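PDB 1DYQ: enterotoxin type A from Staphylococcus aureus, which acts as a superantigen and food-poisoning toxin, binding MHC class II molecules, partly through a zinc ion, and T-cell receptors to activate T cells. Local coordinates for residues N129-D133 against G134-T138; R162-Q165 against E166-L170. The protein carries 3 engineered substitutions. One frame throughout, in Å; residues are numbered along the deposited sequence.

Contact 1: N129-D133 against G134-T138; sequences NLWLD and GKQNT
W131 and Q136 face each other on one side of a tight hairpin, at a non-hydrogen-bonded pair whose CA atoms lie 4.2 Å apart. The indole CG stands anti to its own carbonyl carbon (chi1 -69°), which brings the pyrrole carbon CD1 against the returning strand: W131 CD1 comes within 3.4 Å of G134 O and 4.0 Å of Q136 CB. The extended Q136 chain then runs past the indole, its amide carbon above one face near the rim and its amide plane 31° from the ring. The other side of the hairpin carries L130, L132, K135 and N137. There the L130 methyl CD2 packs 3.8 Å from N137 CB, and L132 CD2 lies 3.7 Å from N137 OD1, an oxygen whose hydrogen-bond partner is Y168. N137 ND2 bonds its neighbour's carbonyl, Q136 O, from above the carbonyl plane. Behind the side chains, L132 N bonds K135 O, K135 N bonds L132 O, and N137 N reaches L130 O at 2.9 Å. Farther from the turn a water takes over: it accepts from L130 N and Q136 NE2 and donates to N137 O, tying the diverging backbones together. D133 and G134, both with positive phi, form the corners of a type I' turn, and D133 OD2 is held by T233. The indole also meets the Y230 ring, the two planes nearly parallel, while N129 lies beside the zinc ligands H226 and D228. The whole is a two-residue beta hairpin with a type I' turn, closing the end of strand 119-132 in the beta-grasp domain.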
ATOM      1  N   ASN A 129      -0.111  16.377   6.786  1.00 16.06           N
ATOM      2  CA  ASN A 129      -1.143  17.400   7.101  1.00 15.96           C
ATOM      3  C   ASN A 129      -2.494  16.651   7.108  1.00 17.09           C
ATOM      4  O   ASN A 129      -2.867  16.103   6.073  1.00 17.43           O
ATOM      5  CB  ASN A 129      -1.183  18.466   6.034  1.00 18.24           C
ATOM      6  CG  ASN A 129       0.147  19.196   5.846  1.00 16.60           C
ATOM      7  OD1 ASN A 129       0.648  19.297   4.731  1.00 20.07           O
ATOM      8  ND2 ASN A 129       0.714  19.650   6.943  1.00 17.81           N
ATOM      9  N   LEU A 130      -3.157  16.625   8.245  1.00 15.79           N
ATOM     10  CA  LEU A 130      -4.442  15.941   8.325  1.00 15.50           C
ATOM     11  C   LEU A 130      -5.544  16.932   8.745  1.00 18.68           C
ATOM     12  O   LEU A 130      -5.387  17.613   9.758  1.00 19.44           O
ATOM     13  CB  LEU A 130      -4.395  14.772   9.295  1.00 16.67           C
ATOM     14  CG  LEU A 130      -5.631  13.865   9.329  1.00 17.83           C
ATOM     15  CD1 LEU A 130      -5.210  12.437   9.661  1.00 19.02           C
ATOM     16  CD2 LEU A 130      -6.613  14.322  10.427  1.00 16.89           C
ATOM     17  N   TRP A 131      -6.612  16.931   8.002  1.00 17.61           N
ATOM     18  CA  TRP A 131      -7.799  17.730   8.351  1.00 19.52           C
ATOM     19  C   TRP A 131      -8.972  16.778   8.609  1.00 20.29           C
ATOM     20  O   TRP A 131      -9.159  15.825   7.843  1.00 18.25           O
ATOM     21  CB  TRP A 131      -8.140  18.706   7.250  1.00 19.49           C
ATOM     22  CG  TRP A 131      -7.160  19.826   7.057  1.00 20.45           C
ATOM     23  CD1 TRP A 131      -7.194  21.044   7.669  1.00 21.12           C
ATOM     24  CD2 TRP A 131      -6.036  19.852   6.170  1.00 19.31           C
ATOM     25  NE1 TRP A 131      -6.155  21.828   7.228  1.00 20.96           N
ATOM     26  CE2 TRP A 131      -5.434  21.126   6.283  1.00 18.26           C
ATOM     27  CE3 TRP A 131      -5.481  18.943   5.262  1.00 19.25           C
ATOM     28  CZ2 TRP A 131      -4.308  21.484   5.577  1.00 19.67           C
ATOM     29  CZ3 TRP A 131      -4.357  19.301   4.552  1.00 21.51           C
ATOM     30  CH2 TRP A 131      -3.771  20.580   4.704  1.00 19.41           C
ATOM     31  N   LEU A 132      -9.715  17.038   9.672  1.00 20.29           N
ATOM     32  CA  LEU A 132     -10.947  16.279   9.953  1.00 21.25           C
ATOM     33  C   LEU A 132     -12.133  17.265   9.963  1.00 22.34           C
ATOM     34  O   LEU A 132     -12.136  18.175  10.811  1.00 22.07           O
ATOM     35  CB  LEU A 132     -10.842  15.573  11.269  1.00 19.89           C
ATOM     36  CG  LEU A 132     -12.119  14.936  11.858  1.00 22.21           C
ATOM     37  CD1 LEU A 132     -12.541  13.757  10.977  1.00 23.30           C
ATOM     38  CD2 LEU A 132     -11.831  14.481  13.278  1.00 23.88           C
ATOM     39  N   ASP A 133     -12.998  17.170   8.993  1.00 21.72           N
ATOM     40  CA  ASP A 133     -14.095  18.147   8.830  1.00 22.98           C
ATOM     41  C   ASP A 133     -13.526  19.554   8.781  1.00 24.27           C
ATOM     42  O   ASP A 133     -14.050  20.496   9.384  1.00 23.84           O
ATOM     43  CB  ASP A 133     -15.128  18.000   9.931  1.00 22.05           C
ATOM     44  CG  ASP A 133     -15.879  16.667   9.872  1.00 22.21           C
ATOM     45  OD1 ASP A 133     -16.308  16.283   8.772  1.00 23.26           O
ATOM     46  OD2 ASP A 133     -16.025  16.050  10.944  1.00 23.84           O
ATOM     47  N   GLY A 134     -12.410  19.718   8.060  1.00 24.03           N
ATOM     48  CA  GLY A 134     -11.757  20.972   7.877  1.00 23.36           C
ATOM     49  C   GLY A 134     -10.829  21.422   8.967  1.00 21.76           C
ATOM     50  O   GLY A 134     -10.128  22.459   8.762  1.00 23.71           O
ATOM     51  N   LYS A 135     -10.792  20.804  10.120  1.00 22.26           N
ATOM     52  CA  LYS A 135      -9.923  21.259  11.218  1.00 23.80           C
ATOM     53  C   LYS A 135      -8.641  20.446  11.240  1.00 24.99           C
ATOM     54  O   LYS A 135      -8.712  19.209  11.283  1.00 21.00           O
ATOM     55  CB  LYS A 135     -10.657  21.170  12.546  1.00 28.43           C
ATOM     56  CG  LYS A 135      -9.808  21.099  13.785  1.00 31.84           C
ATOM     57  CD  LYS A 135      -8.847  22.266  13.915  1.00 38.48           C
ATOM     58  CE  LYS A 135      -8.041  22.163  15.213  1.00 40.15           C
ATOM     59  NZ  LYS A 135      -8.851  22.653  16.369  1.00 44.47           N
ATOM     60  N   GLN A 136      -7.488  21.108  11.242  1.00 24.00           N
ATOM     61  CA  GLN A 136      -6.229  20.354  11.298  1.00 26.66           C
ATOM     62  C   GLN A 136      -6.101  19.582  12.597  1.00 26.82           C
ATOM     63  O   GLN A 136      -6.454  20.066  13.691  1.00 27.70           O
ATOM     64  CB  GLN A 136      -5.039  21.269  11.068  1.00 29.30           C
ATOM     65  CG  GLN A 136      -3.718  20.532  10.857  1.00 34.83           C
ATOM     66  CD  GLN A 136      -2.724  21.325  10.043  1.00 36.78           C
ATOM     67  OE1 GLN A 136      -2.852  22.542   9.880  1.00 38.11           O
ATOM     68  NE2 GLN A 136      -1.716  20.649   9.493  1.00 37.38           N
ATOM     69  N   ASN A 137      -5.634  18.338  12.508  1.00 25.12           N
ATOM     70  CA  ASN A 137      -5.328  17.530  13.680  1.00 24.81           C
ATOM     71  C   ASN A 137      -3.813  17.225  13.662  1.00 25.09           C
ATOM     72  O   ASN A 137      -3.285  16.926  12.584  1.00 25.10           O
ATOM     73  CB  ASN A 137      -6.072  16.219  13.721  1.00 27.22           C
ATOM     74  CG  ASN A 137      -7.533  16.255  14.039  1.00 31.69           C
ATOM     75  OD1 ASN A 137      -8.217  15.213  13.959  1.00 31.35           O
ATOM     76  ND2 ASN A 137      -8.070  17.403  14.422  1.00 29.34           N
ATOM     77  N   THR A 138      -3.192  17.211  14.816  1.00 24.72           N
ATOM     78  CA  THR A 138      -1.781  16.882  14.927  1.00 26.90           C
ATOM     79  C   THR A 138      -1.547  15.393  14.618  1.00 24.85           C
ATOM     80  O   THR A 138      -2.377  14.568  14.971  1.00 26.85           O
ATOM     81  CB  THR A 138      -1.255  17.142  16.359  1.00 32.58           C
ATOM     82  OG1 THR A 138      -1.642  18.457  16.776  1.00 35.95           O
ATOM     83  CG2 THR A 138       0.264  17.038  16.386  1.00 35.32           C
TER
HETATM   84  O   HOH W   1      -1.722  17.749  10.521  1.00 23.89           O

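Contact 2: R162-Q165 against E166-L170; sequences RYLQ and EKYNL
L164 meets both Y168 and L170 where helix 153-168 runs out. Its CG lies anti to the carbonyl carbon (chi1 -59°); CD2 goes obliquely to Y168 CD2 at 4.0 Å, while CB (3.9 Å) and CD1 (4.1 Å) meet L170 CD2, the two leucines lying side by side and pointing the same way. Beside this group on the helix, Y163 and K167 also run alongside each other. K167 CB sits over a face of the Y163 ring, 4.1 Å from its centroid, in a CH-pi contact, and the lysine methylenes continue past the phenol oxygen. The Y163 ring presents CE2 to the edge of the Y168 ring. At the polar rim one water joins Y163 OH to Y168 OH, which also bonds N137, and a second joins Y163 OH to K167 NZ; both waters lie at the edge of the Y163 ring, in its plane. The backbone carries regular helical bonds from E166 N to R162 O and from K167 N to Y163 O. L164 O then receives Y168 N at 2.9 Å and, weakly, L170 N, as N169 leaves the helix with positive phi. Q165, bent at chi2 (63°), folds back under this exit: its OE1 accepts from Y171 N, and a water links NE2 to N169 OD1. R162 and E166 both bond Y32, at the end of helix 23-32, which also packs on Q165. On the sheet side, L164 lies on L130 and I229, and Y168 on L130, L132 and L231, laying the helix end across strands 119-132 and 226-232.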
ATOM      1  N   ARG A 162      -2.773   2.475   8.294  1.00 11.88           N
ATOM      2  CA  ARG A 162      -2.732   1.753   9.548  1.00 12.82           C
ATOM      3  C   ARG A 162      -2.980   2.740  10.722  1.00 13.81           C
ATOM      4  O   ARG A 162      -3.808   2.466  11.561  1.00 13.87           O
ATOM      5  CB  ARG A 162      -1.405   1.043   9.795  1.00 13.64           C
ATOM      6  CG  ARG A 162      -1.352   0.306  11.131  1.00 13.59           C
ATOM      7  CD  ARG A 162      -0.052  -0.522  11.244  1.00 14.81           C
ATOM      8  NE  ARG A 162      -0.190  -1.686  10.368  1.00 15.15           N
ATOM      9  CZ  ARG A 162      -0.902  -2.761  10.631  1.00 15.18           C
ATOM     10  NH1 ARG A 162      -1.540  -2.916  11.769  1.00 15.77           N
ATOM     11  NH2 ARG A 162      -1.009  -3.704   9.680  1.00 17.08           N
ATOM     12  N   TYR A 163      -2.372   3.920  10.561  1.00 12.90           N
ATOM     13  CA  TYR A 163      -2.604   4.981  11.581  1.00 15.32           C
ATOM     14  C   TYR A 163      -4.037   5.468  11.503  1.00 13.58           C
ATOM     15  O   TYR A 163      -4.648   5.681  12.594  1.00 14.83           O
ATOM     16  CB  TYR A 163      -1.620   6.129  11.309  1.00 14.77           C
ATOM     17  CG  TYR A 163      -1.927   7.366  12.169  1.00 16.51           C
ATOM     18  CD1 TYR A 163      -1.601   7.389  13.500  1.00 21.13           C
ATOM     19  CD2 TYR A 163      -2.568   8.438  11.573  1.00 18.82           C
ATOM     20  CE1 TYR A 163      -1.897   8.519  14.273  1.00 21.59           C
ATOM     21  CE2 TYR A 163      -2.892   9.561  12.357  1.00 22.89           C
ATOM     22  CZ  TYR A 163      -2.539   9.573  13.673  1.00 22.96           C
ATOM     23  OH  TYR A 163      -2.824  10.705  14.437  1.00 25.89           O
ATOM     24  N   LEU A 164      -4.622   5.625  10.338  1.00 13.55           N
ATOM     25  CA  LEU A 164      -6.015   6.083  10.247  1.00 14.50           C
ATOM     26  C   LEU A 164      -6.942   5.090  10.913  1.00 16.03           C
ATOM     27  O   LEU A 164      -7.940   5.475  11.522  1.00 14.41           O
ATOM     28  CB  LEU A 164      -6.442   6.388   8.837  1.00 12.47           C
ATOM     29  CG  LEU A 164      -5.642   7.471   8.093  1.00 11.85           C
ATOM     30  CD1 LEU A 164      -6.139   7.662   6.685  1.00 13.33           C
ATOM     31  CD2 LEU A 164      -5.703   8.794   8.898  1.00 15.34           C
ATOM     32  N   GLN A 165      -6.669   3.793  10.755  1.00 14.06           N
ATOM     33  CA  GLN A 165      -7.506   2.803  11.463  1.00 13.66           C
ATOM     34  C   GLN A 165      -7.333   2.928  12.956  1.00 14.43           C
ATOM     35  O   GLN A 165      -8.339   2.933  13.706  1.00 15.31           O
ATOM     36  CB  GLN A 165      -7.089   1.377  10.971  1.00 12.55           C
ATOM     37  CG  GLN A 165      -7.978   0.302  11.618  1.00 12.29           C
ATOM     38  CD  GLN A 165      -9.431   0.456  11.208  1.00 13.30           C
ATOM     39  OE1 GLN A 165      -9.798   0.754  10.094  1.00 17.11           O
ATOM     40  NE2 GLN A 165     -10.301   0.243  12.218  1.00 17.46           N
ATOM     41  N   GLU A 166      -6.137   3.021  13.468  1.00 14.10           N
ATOM     42  CA  GLU A 166      -5.838   3.072  14.872  1.00 17.25           C
ATOM     43  C   GLU A 166      -6.416   4.332  15.538  1.00 19.04           C
ATOM     44  O   GLU A 166      -7.004   4.228  16.614  1.00 20.10           O
ATOM     45  CB  GLU A 166      -4.311   3.076  15.107  1.00 20.93           C
ATOM     46  CG  GLU A 166      -3.986   2.902  16.603  1.00 27.58           C
ATOM     47  CD  GLU A 166      -4.489   1.539  17.080  1.00 30.56           C
ATOM     48  OE1 GLU A 166      -3.957   0.528  16.587  1.00 32.10           O
ATOM     49  OE2 GLU A 166      -5.435   1.501  17.888  1.00 33.18           O
ATOM     50  N   LYS A 167      -6.243   5.458  14.875  1.00 17.63           N
ATOM     51  CA  LYS A 167      -6.652   6.743  15.480  1.00 18.41           C
ATOM     52  C   LYS A 167      -8.088   7.071  15.212  1.00 17.21           C
ATOM     53  O   LYS A 167      -8.778   7.578  16.154  1.00 19.82           O
ATOM     54  CB  LYS A 167      -5.711   7.844  14.990  1.00 20.73           C
ATOM     55  CG  LYS A 167      -6.083   9.251  15.451  1.00 23.80           C
ATOM     56  CD  LYS A 167      -5.712   9.447  16.912  1.00 29.68           C
ATOM     57  CE  LYS A 167      -5.782  10.929  17.288  1.00 30.72           C
ATOM     58  NZ  LYS A 167      -5.112  11.149  18.612  1.00 35.84           N
ATOM     59  N   TYR A 168      -8.617   6.868  14.031  1.00 15.81           N
ATOM     60  CA  TYR A 168      -9.958   7.230  13.655  1.00 15.85           C
ATOM     61  C   TYR A 168     -10.893   6.070  13.382  1.00 18.01           C
ATOM     62  O   TYR A 168     -12.076   6.316  13.058  1.00 18.57           O
ATOM     63  CB  TYR A 168      -9.935   8.138  12.394  1.00 17.50           C
ATOM     64  CG  TYR A 168      -9.128   9.397  12.624  1.00 20.95           C
ATOM     65  CD1 TYR A 168      -9.723  10.475  13.279  1.00 23.28           C
ATOM     66  CD2 TYR A 168      -7.782   9.484  12.292  1.00 19.24           C
ATOM     67  CE1 TYR A 168      -8.988  11.625  13.537  1.00 22.21           C
ATOM     68  CE2 TYR A 168      -7.048  10.617  12.563  1.00 20.68           C
ATOM     69  CZ  TYR A 168      -7.666  11.686  13.191  1.00 22.54           C
ATOM     70  OH  TYR A 168      -6.933  12.818  13.467  1.00 22.64           O
ATOM     71  N   ASN A 169     -10.462   4.824  13.549  1.00 15.75           N
ATOM     72  CA  ASN A 169     -11.335   3.672  13.251  1.00 16.43           C
ATOM     73  C   ASN A 169     -11.891   3.748  11.853  1.00 15.22           C
ATOM     74  O   ASN A 169     -13.034   3.424  11.538  1.00 15.89           O
ATOM     75  CB  ASN A 169     -12.494   3.592  14.272  1.00 17.11           C
ATOM     76  CG  ASN A 169     -11.999   3.493  15.684  1.00 23.00           C
ATOM     77  OD1 ASN A 169     -11.068   2.779  16.008  1.00 22.61           O
ATOM     78  ND2 ASN A 169     -12.660   4.241  16.592  1.00 27.55           N
ATOM     79  N   LEU A 170     -11.025   4.050  10.867  1.00 15.05           N
ATOM     80  CA  LEU A 170     -11.430   4.334   9.516  1.00 15.30           C
ATOM     81  C   LEU A 170     -12.328   3.316   8.854  1.00 13.48           C
ATOM     82  O   LEU A 170     -13.322   3.608   8.187  1.00 13.20           O
ATOM     83  CB  LEU A 170     -10.147   4.537   8.661  1.00 15.40           C
ATOM     84  CG  LEU A 170     -10.365   4.897   7.220  1.00 15.79           C
ATOM     85  CD1 LEU A 170     -10.982   6.293   7.039  1.00 16.28           C
ATOM     86  CD2 LEU A 170      -9.037   4.835   6.447  1.00 15.59           C
TER
HETATM   87  O   HOH W   2      -4.289  12.698  13.664  1.00 25.01           O
HETATM   88  O   HOH W   3      -2.374  10.863  17.281  1.00 38.46           O
HETATM   89  O   HOH W   4      -9.759   0.204  14.901  1.00 32.66           O

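How the contacts relate
Contact 1 comes first along the chain and contact 2 follows in series, their centres 14 Å apart, both within the beta-grasp domain. The hairpin 129-138 belongs to the mixed sheet; 162-170 is the end of the helix packed on that sheet. They touch directly: Y168 OH probably bonds N137 OD1 at 2.8 Å, and L130 CD1 packs 3.8 Å from L164 CD2. The hairpin thus turns its L130 and L132 side to the helix, and W131 lies on the other face. Strand 226-232, which supplies zinc ligands H226 and D228 beside H188, pairs with strand 119-132 and also meets the helix, placing both contacts in the domain that carries the zinc-dependent MHC class II site.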